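Local coordinates for protein lipase aflb (Neosartorya fumigata, PDB 6IDY) that probably hydrolyses the ester bonds of lipids such as triacylglycerols, as a lipase of the alpha/beta-hydrolase fold that carries a bound calcium ion, at residues A[162-167]-A[225-230]; A[179-184]-A[369-374]; A[215-220]-A[247-252]; A[253-258]-A[376-381]; A[309-314]-A[342-347]. All coordinates share one frame; numbering follows the deposited sequence.

In the fold
The five contacts illustrate how an alpha/beta-hydrolase core is assembled around one sheet. Contacts 1 and 5 join neighbouring parallel strands at two places in that sheet, their centres about 17 Å apart; strand 253-259, used by contact 4, lies between them and bonds to both. Helix 368-379 serves contacts 2 and 4, whose centres are about 12 Å apart: its W371 stacks on F181 of 179-184 and its C-terminal end helps to hold the calcium ion. Contact 3 packs helix 205-223 against the approach to strand 253-259, its centre about 10 Å from that of contact 1. The side chain of T311 in contact 5 is about 7 Å from the calcium.

Contact 1 (A[162-167]-A[225-230]); sequences PVILVP and SNVAVL
V163 and A228, I164 and V229, and L165 and L230 pair across two neighbouring parallel strands, a worked case of how chains in register sort their side chains onto alternate faces of a sheet. On the face carrying V163, A228 and L230, the two branches of V163 have separate tasks: CG1, trans to the backbone N (chi1 179°), reaches CB of L230 at 4.1 Å, whereas CG2 rests on A228 CB at 3.9 Å. Further along, L165 brings its CD2 branch to the same L230 CB, also at 3.9 Å, so that this methylene is touched by two residues of the partner strand. I164 and V229 point to the other face. There I164 reaches back with CD1 to V227 CG2 (4.0 Å), and V229 reaches forward, CG1 to V166 CG2 at 3.6 Å. P162 meets V227 nearly at right angles, its ring CB against CG1 (3.8 Å). Four backbone hydrogen bonds, donated alternately by the two strands, join the chains; that from I164 N to A228 O is 2.9 Å long. Strand 190-195 flanks 162-166 on its other edge, and strand 253-259 continues the sheet beyond 227-232. Helix 205-223 packs on P162, V166 and V227, while Y177 of helix 173-178 and F181 of the following loop pack on L230.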
# COMPACT_ATOMS: atom_id res chain seq x y z
N PRO A 162 0.38 -18.71 -3.11
CA PRO A 162 1.09 -17.72 -2.29
C PRO A 162 0.80 -16.30 -2.79
O PRO A 162 0.82 -16.05 -3.99
CB PRO A 162 2.57 -18.11 -2.47
CG PRO A 162 2.54 -19.53 -3.00
CD PRO A 162 1.33 -19.55 -3.87
N VAL A 163 0.46 -15.39 -1.87
CA VAL A 163 0.14 -14.00 -2.19
C VAL A 163 1.08 -13.08 -1.41
O VAL A 163 1.10 -13.09 -0.18
CB VAL A 163 -1.36 -13.64 -1.98
CG1 VAL A 163 -1.64 -12.17 -2.29
CG2 VAL A 163 -2.27 -14.54 -2.83
N ILE A 164 1.87 -12.28 -2.15
CA ILE A 164 2.81 -11.34 -1.55
C ILE A 164 2.10 -10.01 -1.35
O ILE A 164 1.65 -9.40 -2.32
CB ILE A 164 4.11 -11.18 -2.40
CG1 ILE A 164 4.79 -12.55 -2.63
CG2 ILE A 164 5.08 -10.18 -1.72
CD1 ILE A 164 5.70 -12.61 -3.80
N LEU A 165 2.01 -9.58 -0.08
CA LEU A 165 1.38 -8.32 0.29
C LEU A 165 2.45 -7.24 0.34
O LEU A 165 3.36 -7.30 1.18
CB LEU A 165 0.63 -8.44 1.62
CG LEU A 165 -0.41 -9.57 1.74
CD1 LEU A 165 -0.98 -9.60 3.15
CD2 LEU A 165 -1.53 -9.43 0.70
N VAL A 166 2.39 -6.29 -0.60
CA VAL A 166 3.36 -5.21 -0.76
C VAL A 166 2.81 -3.93 -0.10
O VAL A 166 1.70 -3.51 -0.43
CB VAL A 166 3.80 -5.01 -2.24
CG1 VAL A 166 4.88 -3.93 -2.37
CG2 VAL A 166 4.29 -6.32 -2.86
N PRO A 167 3.56 -3.31 0.83
CA PRO A 167 3.04 -2.13 1.54
C PRO A 167 3.08 -0.84 0.72
O PRO A 167 3.70 -0.81 -0.34
CB PRO A 167 3.97 -2.03 2.74
CG PRO A 167 5.27 -2.52 2.23
CD PRO A 167 4.90 -3.68 1.34
N SER A 225 5.90 -22.73 -7.16
CA SER A 225 4.60 -22.31 -7.65
C SER A 225 4.66 -20.89 -8.15
O SER A 225 5.53 -20.13 -7.74
CB SER A 225 3.59 -22.38 -6.50
OG SER A 225 2.30 -21.92 -6.86
N ASN A 226 3.70 -20.53 -9.00
CA ASN A 226 3.54 -19.15 -9.41
C ASN A 226 2.84 -18.46 -8.23
O ASN A 226 2.28 -19.13 -7.36
CB ASN A 226 2.74 -19.04 -10.70
CG ASN A 226 3.59 -19.22 -11.94
OD1 ASN A 226 4.74 -19.67 -11.89
ND2 ASN A 226 3.04 -18.87 -13.09
N VAL A 227 2.94 -17.14 -8.17
CA VAL A 227 2.38 -16.38 -7.06
C VAL A 227 1.46 -15.28 -7.57
O VAL A 227 1.36 -15.05 -8.78
CB VAL A 227 3.51 -15.79 -6.15
CG1 VAL A 227 4.42 -16.88 -5.59
CG2 VAL A 227 4.33 -14.72 -6.89
N ALA A 228 0.85 -14.58 -6.63
CA ALA A 228 0.06 -13.40 -6.86
C ALA A 228 0.66 -12.32 -5.97
O ALA A 228 1.29 -12.62 -4.95
CB ALA A 228 -1.39 -13.64 -6.49
N VAL A 229 0.52 -11.07 -6.39
CA VAL A 229 1.00 -9.91 -5.63
C VAL A 229 -0.21 -9.02 -5.39
O VAL A 229 -0.96 -8.73 -6.33
CB VAL A 229 2.12 -9.13 -6.38
CG1 VAL A 229 2.49 -7.86 -5.63
CG2 VAL A 229 3.37 -10.00 -6.62
N LEU A 230 -0.41 -8.59 -4.13
CA LEU A 230 -1.44 -7.61 -3.81
C LEU A 230 -0.70 -6.44 -3.20
O LEU A 230 0.02 -6.60 -2.22
CB LEU A 230 -2.53 -8.16 -2.87
CG LEU A 230 -3.78 -7.27 -2.73
CD1 LEU A 230 -5.01 -8.12 -2.54
CD2 LEU A 230 -3.64 -6.28 -1.58

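Contact 2 (A[179-184]-A[369-374]); sequences FNFGKL and LAWALA
The backbone around F181 and L184 coils into a tight 3-10 turn beside helix 368-379, where the CA atoms of L184 and W371 come within 8.2 Å of each other. What joins them is an offset (parallel-displaced) stack, set between a loop after helix 173-178 and a helix packed on the central sheet of the alpha/beta-hydrolase fold. The F181 ring lies over the five-membered ring of W371 with centroids 4.0 Å apart and planes only 11° from parallel, the two side chains running past each other in opposite directions. F181 CE1 sits 3.4 Å above the centre of the indole plane. W371 leaves the helix with CG trans to the carbonyl carbon (chi1 -83°), a rotation that carries the indole to F181. The rim of the indole is occupied as well: N180 O approaches W371 CZ2 at 3.5 Å in the edge region, and K183 C lies 3.9 Å from CH2. A374, one turn along the helix, sets its CB 4.0 Å from F181 CE1, beside the stack. W371 NE1 stands over the rim of the F181 face, 3.4 Å from F181 CZ, and gives its N-H to the carbonyl O of L365.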
# COMPACT_ATOMS: atom_id res chain seq x y z
N PHE A 179 -5.24 -5.29 9.48
CA PHE A 179 -6.62 -4.81 9.46
C PHE A 179 -7.35 -4.98 8.12
O PHE A 179 -8.44 -4.42 7.95
CB PHE A 179 -6.65 -3.34 9.90
CG PHE A 179 -6.20 -3.09 11.32
CD1 PHE A 179 -7.00 -3.47 12.40
CD2 PHE A 179 -5.00 -2.44 11.59
CE1 PHE A 179 -6.59 -3.22 13.71
CE2 PHE A 179 -4.61 -2.17 12.90
CZ PHE A 179 -5.41 -2.56 13.95
N ASN A 180 -6.79 -5.75 7.17
CA ASN A 180 -7.48 -5.94 5.89
C ASN A 180 -7.02 -7.20 5.15
O ASN A 180 -7.34 -8.30 5.60
CB ASN A 180 -7.43 -4.68 5.00
CG ASN A 180 -6.10 -3.99 4.99
OD1 ASN A 180 -5.18 -4.39 4.28
ND2 ASN A 180 -5.97 -2.93 5.77
N PHE A 181 -6.30 -7.06 4.03
CA PHE A 181 -5.90 -8.16 3.14
C PHE A 181 -4.96 -9.21 3.76
O PHE A 181 -4.73 -10.24 3.13
CB PHE A 181 -5.35 -7.63 1.81
CG PHE A 181 -6.45 -7.17 0.88
CD1 PHE A 181 -7.32 -8.09 0.29
CD2 PHE A 181 -6.62 -5.82 0.58
CE1 PHE A 181 -8.34 -7.67 -0.57
CE2 PHE A 181 -7.63 -5.40 -0.29
CZ PHE A 181 -8.48 -6.32 -0.86
N GLY A 182 -4.54 -9.01 5.01
CA GLY A 182 -3.80 -10.05 5.73
C GLY A 182 -4.73 -11.23 5.96
O GLY A 182 -4.28 -12.35 6.20
N LYS A 183 -6.07 -10.97 5.85
CA LYS A 183 -7.17 -11.93 5.98
C LYS A 183 -7.71 -12.44 4.62
O LYS A 183 -8.78 -13.05 4.59
CB LYS A 183 -8.33 -11.29 6.78
CG LYS A 183 -8.03 -10.99 8.24
CD LYS A 183 -9.22 -10.31 8.90
CE LYS A 183 -8.99 -9.94 10.34
NZ LYS A 183 -8.27 -8.65 10.47
N LEU A 184 -6.97 -12.21 3.51
CA LEU A 184 -7.37 -12.65 2.16
C LEU A 184 -7.59 -14.18 2.06
O LEU A 184 -8.47 -14.62 1.31
CB LEU A 184 -6.35 -12.16 1.11
CG LEU A 184 -6.59 -12.52 -0.38
CD1 LEU A 184 -7.88 -11.88 -0.92
CD2 LEU A 184 -5.39 -12.15 -1.23
N LEU A 369 -16.10 -4.14 -2.99
CA LEU A 369 -15.85 -4.37 -4.42
C LEU A 369 -14.37 -4.72 -4.64
O LEU A 369 -14.08 -5.65 -5.39
CB LEU A 369 -16.28 -3.15 -5.27
CG LEU A 369 -16.01 -3.23 -6.79
CD1 LEU A 369 -16.90 -4.27 -7.48
CD2 LEU A 369 -16.14 -1.86 -7.44
N ALA A 370 -13.44 -4.03 -3.92
CA ALA A 370 -12.00 -4.31 -4.00
C ALA A 370 -11.73 -5.78 -3.66
O ALA A 370 -11.01 -6.46 -4.40
CB ALA A 370 -11.23 -3.40 -3.06
N TRP A 371 -12.35 -6.29 -2.58
CA TRP A 371 -12.26 -7.67 -2.11
C TRP A 371 -12.86 -8.66 -3.10
O TRP A 371 -12.22 -9.67 -3.40
CB TRP A 371 -12.92 -7.82 -0.74
CG TRP A 371 -12.00 -7.43 0.37
CD1 TRP A 371 -11.57 -6.17 0.67
CD2 TRP A 371 -11.33 -8.31 1.27
NE1 TRP A 371 -10.69 -6.21 1.72
CE2 TRP A 371 -10.53 -7.52 2.12
CE3 TRP A 371 -11.33 -9.71 1.44
CZ2 TRP A 371 -9.73 -8.08 3.12
CZ3 TRP A 371 -10.55 -10.26 2.45
CH2 TRP A 371 -9.75 -9.45 3.27
N ALA A 372 -14.08 -8.37 -3.61
CA ALA A 372 -14.77 -9.22 -4.58
C ALA A 372 -13.95 -9.33 -5.88
O ALA A 372 -13.88 -10.41 -6.46
CB ALA A 372 -16.16 -8.68 -4.86
N LEU A 373 -13.29 -8.23 -6.28
CA LEU A 373 -12.43 -8.22 -7.47
C LEU A 373 -11.15 -9.00 -7.23
O LEU A 373 -10.70 -9.71 -8.14
CB LEU A 373 -12.12 -6.79 -7.93
CG LEU A 373 -13.27 -6.06 -8.64
CD1 LEU A 373 -13.05 -4.58 -8.58
CD2 LEU A 373 -13.47 -6.57 -10.08
N ALA A 374 -10.58 -8.90 -6.01
CA ALA A 374 -9.36 -9.64 -5.64
C ALA A 374 -9.63 -11.15 -5.69
O ALA A 374 -8.84 -11.88 -6.27
CB ALA A 374 -8.90 -9.23 -4.25

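Contact 3 (A[215-220]-A[247-252]); sequences AINYIS and PSTRKV. With SO4 (sulfate ion), chain E.
V252 and S220 meet where helix 205-223 packs against the segment leading into strand 253-259, and the valine shows how one small side chain can serve several neighbours. Its CB lies 3.4 Å from S220 OG. From there V252 CG1, trans to the carbonyl carbon (chi1 -60°), stays 3.5 Å from S220 OG. The same rotation turns the other branch to I216, where V252 CG2 touches I216 CG2 at 3.5 Å. I216 CG2 is shared, for T249 CB also lies 3.8 Å from it. The polar link is N217, whose ND2 donates to S248 OG over 3.2 Å, with the hydroxyl tilted 19° out of the amide plane, while OD1 accepts from K129 NZ. R250 turns away from the helix to a sulfate, probably from the crystallisation liquor, which R337 also binds. Chemically, the contact combines an apolar centre with polar groups that each have a partner: S220 OG, pressed against V252, bonds S225 O, and S248 OG is held between N217 ND2 and the D133 carboxylate.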
# COMPACT_ATOMS: atom_id res chain seq x y z
N ALA A 215 11.38 -10.87 -3.41
CA ALA A 215 10.26 -11.57 -2.75
C ALA A 215 9.50 -12.44 -3.75
O ALA A 215 9.20 -13.59 -3.44
CB ALA A 215 9.31 -10.58 -2.09
N ILE A 216 9.26 -11.92 -4.97
CA ILE A 216 8.59 -12.68 -6.02
C ILE A 216 9.35 -13.97 -6.34
O ILE A 216 8.79 -15.06 -6.20
CB ILE A 216 8.30 -11.83 -7.28
CG1 ILE A 216 7.21 -10.75 -7.00
CG2 ILE A 216 7.87 -12.74 -8.44
CD1 ILE A 216 7.12 -9.62 -8.10
N ASN A 217 10.63 -13.84 -6.73
CA ASN A 217 11.48 -14.98 -7.09
C ASN A 217 11.76 -15.91 -5.92
O ASN A 217 11.82 -17.13 -6.13
CB ASN A 217 12.76 -14.51 -7.77
CG ASN A 217 12.52 -14.01 -9.18
OD1 ASN A 217 11.53 -14.37 -9.84
ND2 ASN A 217 13.43 -13.20 -9.68
N TYR A 218 11.85 -15.37 -4.70
CA TYR A 218 12.08 -16.19 -3.51
C TYR A 218 10.84 -17.00 -3.12
O TYR A 218 10.97 -18.19 -2.84
CB TYR A 218 12.60 -15.34 -2.33
CG TYR A 218 12.75 -16.12 -1.04
CD1 TYR A 218 13.90 -16.85 -0.78
CD2 TYR A 218 11.72 -16.17 -0.12
CE1 TYR A 218 14.03 -17.61 0.39
CE2 TYR A 218 11.83 -16.92 1.05
CZ TYR A 218 12.98 -17.64 1.30
OH TYR A 218 13.08 -18.36 2.46
N ILE A 219 9.67 -16.35 -3.06
CA ILE A 219 8.43 -17.03 -2.67
C ILE A 219 8.05 -18.06 -3.73
O ILE A 219 7.65 -19.17 -3.38
CB ILE A 219 7.30 -16.03 -2.29
CG1 ILE A 219 7.68 -15.20 -1.03
CG2 ILE A 219 5.93 -16.71 -2.14
CD1 ILE A 219 7.81 -15.96 0.35
N SER A 220 8.27 -17.74 -5.02
CA SER A 220 8.00 -18.69 -6.10
C SER A 220 8.91 -19.93 -5.98
O SER A 220 8.42 -21.05 -6.16
CB SER A 220 8.17 -18.03 -7.46
OG SER A 220 7.86 -18.94 -8.51
N PRO A 247 12.67 -8.98 -15.53
CA PRO A 247 11.69 -9.75 -16.33
C PRO A 247 11.43 -11.18 -15.88
O PRO A 247 10.35 -11.70 -16.19
CB PRO A 247 12.27 -9.70 -17.75
CG PRO A 247 13.14 -8.51 -17.76
CD PRO A 247 13.73 -8.41 -16.39
N SER A 248 12.37 -11.82 -15.16
CA SER A 248 12.18 -13.19 -14.67
C SER A 248 10.95 -13.28 -13.74
O SER A 248 10.28 -14.31 -13.71
CB SER A 248 13.42 -13.69 -13.95
OG SER A 248 13.71 -12.89 -12.82
N THR A 249 10.64 -12.18 -13.02
CA THR A 249 9.49 -12.11 -12.10
C THR A 249 8.16 -12.21 -12.85
O THR A 249 7.21 -12.77 -12.30
CB THR A 249 9.54 -10.84 -11.24
OG1 THR A 249 9.36 -9.69 -12.06
CG2 THR A 249 10.82 -10.74 -10.40
N ARG A 250 8.09 -11.67 -14.08
CA ARG A 250 6.88 -11.68 -14.91
C ARG A 250 6.34 -13.09 -15.17
O ARG A 250 5.12 -13.27 -15.24
CB ARG A 250 7.10 -10.97 -16.26
CG ARG A 250 7.72 -9.58 -16.20
CD ARG A 250 7.94 -9.07 -17.62
NE ARG A 250 8.85 -7.92 -17.68
CZ ARG A 250 9.26 -7.36 -18.81
NH1 ARG A 250 8.84 -7.81 -19.98
NH2 ARG A 250 10.08 -6.31 -18.77
N LYS A 251 7.24 -14.08 -15.35
CA LYS A 251 6.88 -15.48 -15.64
C LYS A 251 6.25 -16.20 -14.46
O LYS A 251 5.57 -17.21 -14.66
CB LYS A 251 8.11 -16.28 -16.12
CG LYS A 251 8.71 -15.79 -17.43
CD LYS A 251 9.93 -16.60 -17.85
CE LYS A 251 10.44 -16.18 -19.20
NZ LYS A 251 11.56 -17.03 -19.67
N VAL A 252 6.49 -15.72 -13.23
CA VAL A 252 5.98 -16.41 -12.04
C VAL A 252 4.85 -15.63 -11.32
O VAL A 252 4.39 -16.09 -10.27
CB VAL A 252 7.12 -16.83 -11.07
CG1 VAL A 252 8.10 -17.79 -11.76
CG2 VAL A 252 7.86 -15.63 -10.50
S SO4 E . 9.10 -5.65 -22.79
O1 SO4 E . 9.00 -7.10 -22.65
O2 SO4 E . 10.10 -5.34 -23.82
O3 SO4 E . 7.81 -5.11 -23.18
O4 SO4 E . 9.51 -5.06 -21.52

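Contact 4 (A[253-258]-A[376-381]); sequences VDDFIA and DALSHD. With CA (calcium ion), chain D.
D255 and A377 are brought together by a calcium ion, in a site that bridges a strand of the alpha/beta-hydrolase sheet to the C-terminal end of helix 368-379. The conformation of D255 is what makes this possible: with CG trans to the carbonyl carbon (chi1 -76°), the carboxylate is carried toward the helix and offers both oxygens to the metal, OD1 and OD2 each at 2.5 Å. The last turn of the helix gives the calcium A377 O (2.2 Å) and the loop after it H380 O (2.3 Å); two waters and the carbonyl oxygen of G382 complete seven coordinating oxygens. D255 OD2 and A377 O approach to 3.1 Å because both are drawn to the cation; a carboxylate next to carbonyls at a helix C-terminus would probably be unfavourable without it. One of the two bound waters also donates to D254 O, tying the corner before the strand to the site. Beside the metal the packing is apolar. I257 holds CG1 trans to the carbonyl carbon (chi1 -58°), which carries CD1 to L378 CG at 4.0 Å, the two side chains crossing at about a right angle; I257 CG1 lies 4.2 Å from A377 CB. The turn that presents H380 O is braced by the H380 ring: ND1 donates to D376 O over 2.8 Å, meeting a lone pair of that oxygen and lying flat with the imidazole.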
# COMPACT_ATOMS: atom_id res chain seq x y z
N VAL A 253 4.40 -14.50 -11.88
CA VAL A 253 3.30 -13.73 -11.27
C VAL A 253 2.05 -13.89 -12.13
O VAL A 253 2.03 -13.41 -13.26
CB VAL A 253 3.65 -12.24 -10.96
CG1 VAL A 253 2.43 -11.48 -10.43
CG2 VAL A 253 4.79 -12.15 -9.96
N ASP A 254 1.03 -14.58 -11.59
CA ASP A 254 -0.24 -14.80 -12.30
C ASP A 254 -1.22 -13.65 -12.15
O ASP A 254 -2.05 -13.45 -13.02
CB ASP A 254 -0.89 -16.12 -11.85
CG ASP A 254 -0.12 -17.37 -12.22
OD1 ASP A 254 0.70 -17.31 -13.16
OD2 ASP A 254 -0.34 -18.42 -11.57
N ASP A 255 -1.14 -12.92 -11.03
CA ASP A 255 -2.03 -11.79 -10.76
C ASP A 255 -1.34 -10.72 -9.98
O ASP A 255 -0.64 -11.01 -9.01
CB ASP A 255 -3.28 -12.25 -9.98
CG ASP A 255 -4.32 -12.99 -10.81
OD1 ASP A 255 -5.01 -12.33 -11.62
OD2 ASP A 255 -4.44 -14.22 -10.64
N PHE A 256 -1.56 -9.47 -10.39
CA PHE A 256 -1.06 -8.29 -9.70
C PHE A 256 -2.31 -7.49 -9.35
O PHE A 256 -2.95 -6.93 -10.24
CB PHE A 256 -0.04 -7.52 -10.58
CG PHE A 256 0.45 -6.14 -10.14
CD1 PHE A 256 0.29 -5.71 -8.82
CD2 PHE A 256 1.08 -5.29 -11.04
CE1 PHE A 256 0.73 -4.44 -8.43
CE2 PHE A 256 1.52 -4.03 -10.65
CZ PHE A 256 1.34 -3.60 -9.35
N ILE A 257 -2.72 -7.51 -8.07
CA ILE A 257 -3.90 -6.78 -7.58
C ILE A 257 -3.37 -5.49 -6.95
O ILE A 257 -2.64 -5.54 -5.96
CB ILE A 257 -4.79 -7.64 -6.64
CG1 ILE A 257 -5.26 -8.93 -7.35
CG2 ILE A 257 -5.99 -6.81 -6.11
CD1 ILE A 257 -5.41 -10.16 -6.44
N ALA A 258 -3.68 -4.35 -7.56
CA ALA A 258 -3.17 -3.07 -7.10
C ALA A 258 -4.24 -2.18 -6.50
O ALA A 258 -5.12 -1.68 -7.20
CB ALA A 258 -2.44 -2.38 -8.25
N ASP A 376 -12.20 -12.70 -7.33
CA ASP A 376 -12.48 -13.03 -8.73
C ASP A 376 -11.18 -13.14 -9.56
O ASP A 376 -11.08 -14.06 -10.38
CB ASP A 376 -13.47 -12.03 -9.34
CG ASP A 376 -13.77 -12.31 -10.79
OD1 ASP A 376 -14.65 -13.16 -11.07
OD2 ASP A 376 -13.10 -11.71 -11.65
N ALA A 377 -10.20 -12.24 -9.34
CA ALA A 377 -8.91 -12.24 -10.04
C ALA A 377 -8.13 -13.52 -9.75
O ALA A 377 -7.56 -14.11 -10.67
CB ALA A 377 -8.08 -11.04 -9.61
N LEU A 378 -8.10 -13.94 -8.48
CA LEU A 378 -7.39 -15.14 -8.03
C LEU A 378 -8.02 -16.45 -8.47
O LEU A 378 -7.32 -17.46 -8.55
CB LEU A 378 -7.21 -15.10 -6.50
CG LEU A 378 -6.32 -13.99 -5.96
CD1 LEU A 378 -6.48 -13.83 -4.47
CD2 LEU A 378 -4.86 -14.23 -6.31
N SER A 379 -9.34 -16.45 -8.77
CA SER A 379 -10.06 -17.66 -9.17
C SER A 379 -10.22 -17.84 -10.69
O SER A 379 -10.69 -18.88 -11.13
CB SER A 379 -11.42 -17.71 -8.48
OG SER A 379 -12.22 -16.58 -8.79
N HIS A 380 -9.80 -16.84 -11.48
CA HIS A 380 -9.92 -16.91 -12.94
C HIS A 380 -8.62 -16.53 -13.63
O HIS A 380 -7.87 -15.70 -13.11
CB HIS A 380 -11.02 -15.95 -13.43
CG HIS A 380 -12.39 -16.28 -12.92
ND1 HIS A 380 -12.84 -15.80 -11.70
CD2 HIS A 380 -13.37 -17.02 -13.49
CE1 HIS A 380 -14.07 -16.27 -11.56
NE2 HIS A 380 -14.43 -17.01 -12.61
N ASP A 381 -8.39 -17.07 -14.85
CA ASP A 381 -7.25 -16.68 -15.68
C ASP A 381 -7.50 -15.21 -16.04
O ASP A 381 -8.66 -14.81 -16.22
CB ASP A 381 -7.16 -17.53 -16.97
CG ASP A 381 -6.84 -19.00 -16.79
OD1 ASP A 381 -6.17 -19.35 -15.79
OD2 ASP A 381 -7.24 -19.81 -17.66
CA CA D . -6.17 -14.35 -12.38
O HOH W 1 -4.30 -14.71 -13.84
O HOH W 2 -5.68 -16.56 -11.73

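Contact 5 (A[309-314]-A[342-347]); sequences PTTTIY and SNNHLQ
The Y314 ring has the backbone of H345 over one face, the CA standing 4.0 Å above the ring centre, while the H345 imidazole lies beside it at an oblique 34°, with Y314 CE2 3.7 Å from H345 CD2; Q347 N sits over one face of that imidazole. Y314 CG sits between the backbone N and the carbonyl carbon (chi1 56°), which folds the ring across the partner strand. The third flat group, the N344 amide, works by its ND2: S342 OG, itself bonded to G384 O, lies in its plane at 2.9 Å, and T312 O, also at 2.9 Å, lies somewhat out of it. That carbonyl takes a second bond from N344 N, the two donors arriving from opposite faces of its plane. On the side of the sheet that carries Y314, T312 OG1 donates to N343 OD1 over 2.7 Å, in the amide plane at a lone pair of OD1. On the opposite side, with N344, I313 sets CG2 3.7 Å from L346 CD2. The parallel ladder ends with L346 N bonded to Y314 O (3.0 Å), where helix 346-349 begins. Amides and hydroxyls thus reinforce the main-chain ladder at this edge.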
# COMPACT_ATOMS: atom_id res chain seq x y z
N PRO A 309 -1.32 -10.25 -15.69
CA PRO A 309 -2.72 -9.84 -15.46
C PRO A 309 -2.84 -8.90 -14.25
O PRO A 309 -2.49 -9.29 -13.14
CB PRO A 309 -3.44 -11.18 -15.22
CG PRO A 309 -2.63 -12.17 -16.01
CD PRO A 309 -1.20 -11.72 -15.77
N THR A 310 -3.24 -7.64 -14.51
CA THR A 310 -3.33 -6.63 -13.44
C THR A 310 -4.76 -6.15 -13.21
O THR A 310 -5.47 -5.81 -14.15
CB THR A 310 -2.34 -5.47 -13.69
OG1 THR A 310 -1.03 -6.01 -13.90
CG2 THR A 310 -2.29 -4.47 -12.54
N THR A 311 -5.15 -6.11 -11.93
CA THR A 311 -6.46 -5.66 -11.45
C THR A 311 -6.21 -4.39 -10.60
O THR A 311 -5.72 -4.50 -9.48
CB THR A 311 -7.13 -6.78 -10.63
OG1 THR A 311 -7.13 -7.98 -11.41
CG2 THR A 311 -8.55 -6.43 -10.19
N THR A 312 -6.50 -3.20 -11.16
CA THR A 312 -6.31 -1.94 -10.43
C THR A 312 -7.64 -1.54 -9.80
O THR A 312 -8.67 -1.71 -10.44
CB THR A 312 -5.69 -0.82 -11.31
OG1 THR A 312 -6.67 -0.27 -12.19
CG2 THR A 312 -4.45 -1.29 -12.09
N ILE A 313 -7.62 -1.08 -8.54
CA ILE A 313 -8.83 -0.71 -7.80
C ILE A 313 -8.57 0.61 -7.11
O ILE A 313 -7.62 0.74 -6.34
CB ILE A 313 -9.34 -1.83 -6.84
CG1 ILE A 313 -9.29 -3.24 -7.50
CG2 ILE A 313 -10.76 -1.49 -6.36
CD1 ILE A 313 -9.19 -4.41 -6.58
N TYR A 314 -9.40 1.62 -7.42
CA TYR A 314 -9.17 2.98 -6.93
C TYR A 314 -10.44 3.78 -6.75
O TYR A 314 -11.47 3.44 -7.34
CB TYR A 314 -8.19 3.72 -7.87
CG TYR A 314 -8.65 3.75 -9.32
CD1 TYR A 314 -8.52 2.63 -10.14
CD2 TYR A 314 -9.18 4.91 -9.87
CE1 TYR A 314 -8.91 2.67 -11.48
CE2 TYR A 314 -9.57 4.96 -11.21
CZ TYR A 314 -9.44 3.83 -12.01
OH TYR A 314 -9.86 3.88 -13.31
N SER A 342 -7.81 -4.91 -15.84
CA SER A 342 -9.09 -4.34 -15.46
C SER A 342 -8.78 -3.14 -14.58
O SER A 342 -7.98 -3.25 -13.65
CB SER A 342 -10.01 -5.35 -14.78
OG SER A 342 -9.55 -5.77 -13.51
N ASN A 343 -9.31 -1.97 -14.94
CA ASN A 343 -9.12 -0.72 -14.21
C ASN A 343 -10.44 -0.42 -13.57
O ASN A 343 -11.41 -0.07 -14.24
CB ASN A 343 -8.62 0.39 -15.13
CG ASN A 343 -7.23 0.12 -15.65
OD1 ASN A 343 -6.27 0.02 -14.89
ND2 ASN A 343 -7.10 -0.03 -16.95
N ASN A 344 -10.50 -0.67 -12.26
CA ASN A 344 -11.73 -0.65 -11.50
C ASN A 344 -11.91 0.57 -10.60
O ASN A 344 -11.38 0.63 -9.49
CB ASN A 344 -11.85 -1.97 -10.71
CG ASN A 344 -11.65 -3.18 -11.61
OD1 ASN A 344 -12.56 -3.62 -12.33
ND2 ASN A 344 -10.44 -3.73 -11.62
N HIS A 345 -12.68 1.54 -11.11
CA HIS A 345 -13.02 2.78 -10.42
C HIS A 345 -14.28 2.52 -9.60
O HIS A 345 -15.34 2.23 -10.18
CB HIS A 345 -13.23 3.91 -11.44
CG HIS A 345 -13.52 5.25 -10.83
ND1 HIS A 345 -14.61 6.00 -11.23
CD2 HIS A 345 -12.84 5.93 -9.88
CE1 HIS A 345 -14.54 7.12 -10.52
NE2 HIS A 345 -13.49 7.12 -9.70
N LEU A 346 -14.17 2.60 -8.26
CA LEU A 346 -15.29 2.33 -7.34
C LEU A 346 -16.56 3.08 -7.67
O LEU A 346 -17.63 2.47 -7.71
CB LEU A 346 -14.91 2.61 -5.87
CG LEU A 346 -13.70 1.91 -5.26
CD1 LEU A 346 -13.58 2.27 -3.79
CD2 LEU A 346 -13.79 0.40 -5.39
N GLN A 347 -16.45 4.39 -7.92
CA GLN A 347 -17.56 5.31 -8.18
C GLN A 347 -18.19 5.13 -9.57
O GLN A 347 -19.24 5.71 -9.84
CB GLN A 347 -17.15 6.77 -7.92
CG GLN A 347 -16.86 7.10 -6.44
CD GLN A 347 -15.57 6.49 -5.91
OE1 GLN A 347 -14.60 6.28 -6.65
NE2 GLN A 347 -15.53 6.20 -4.61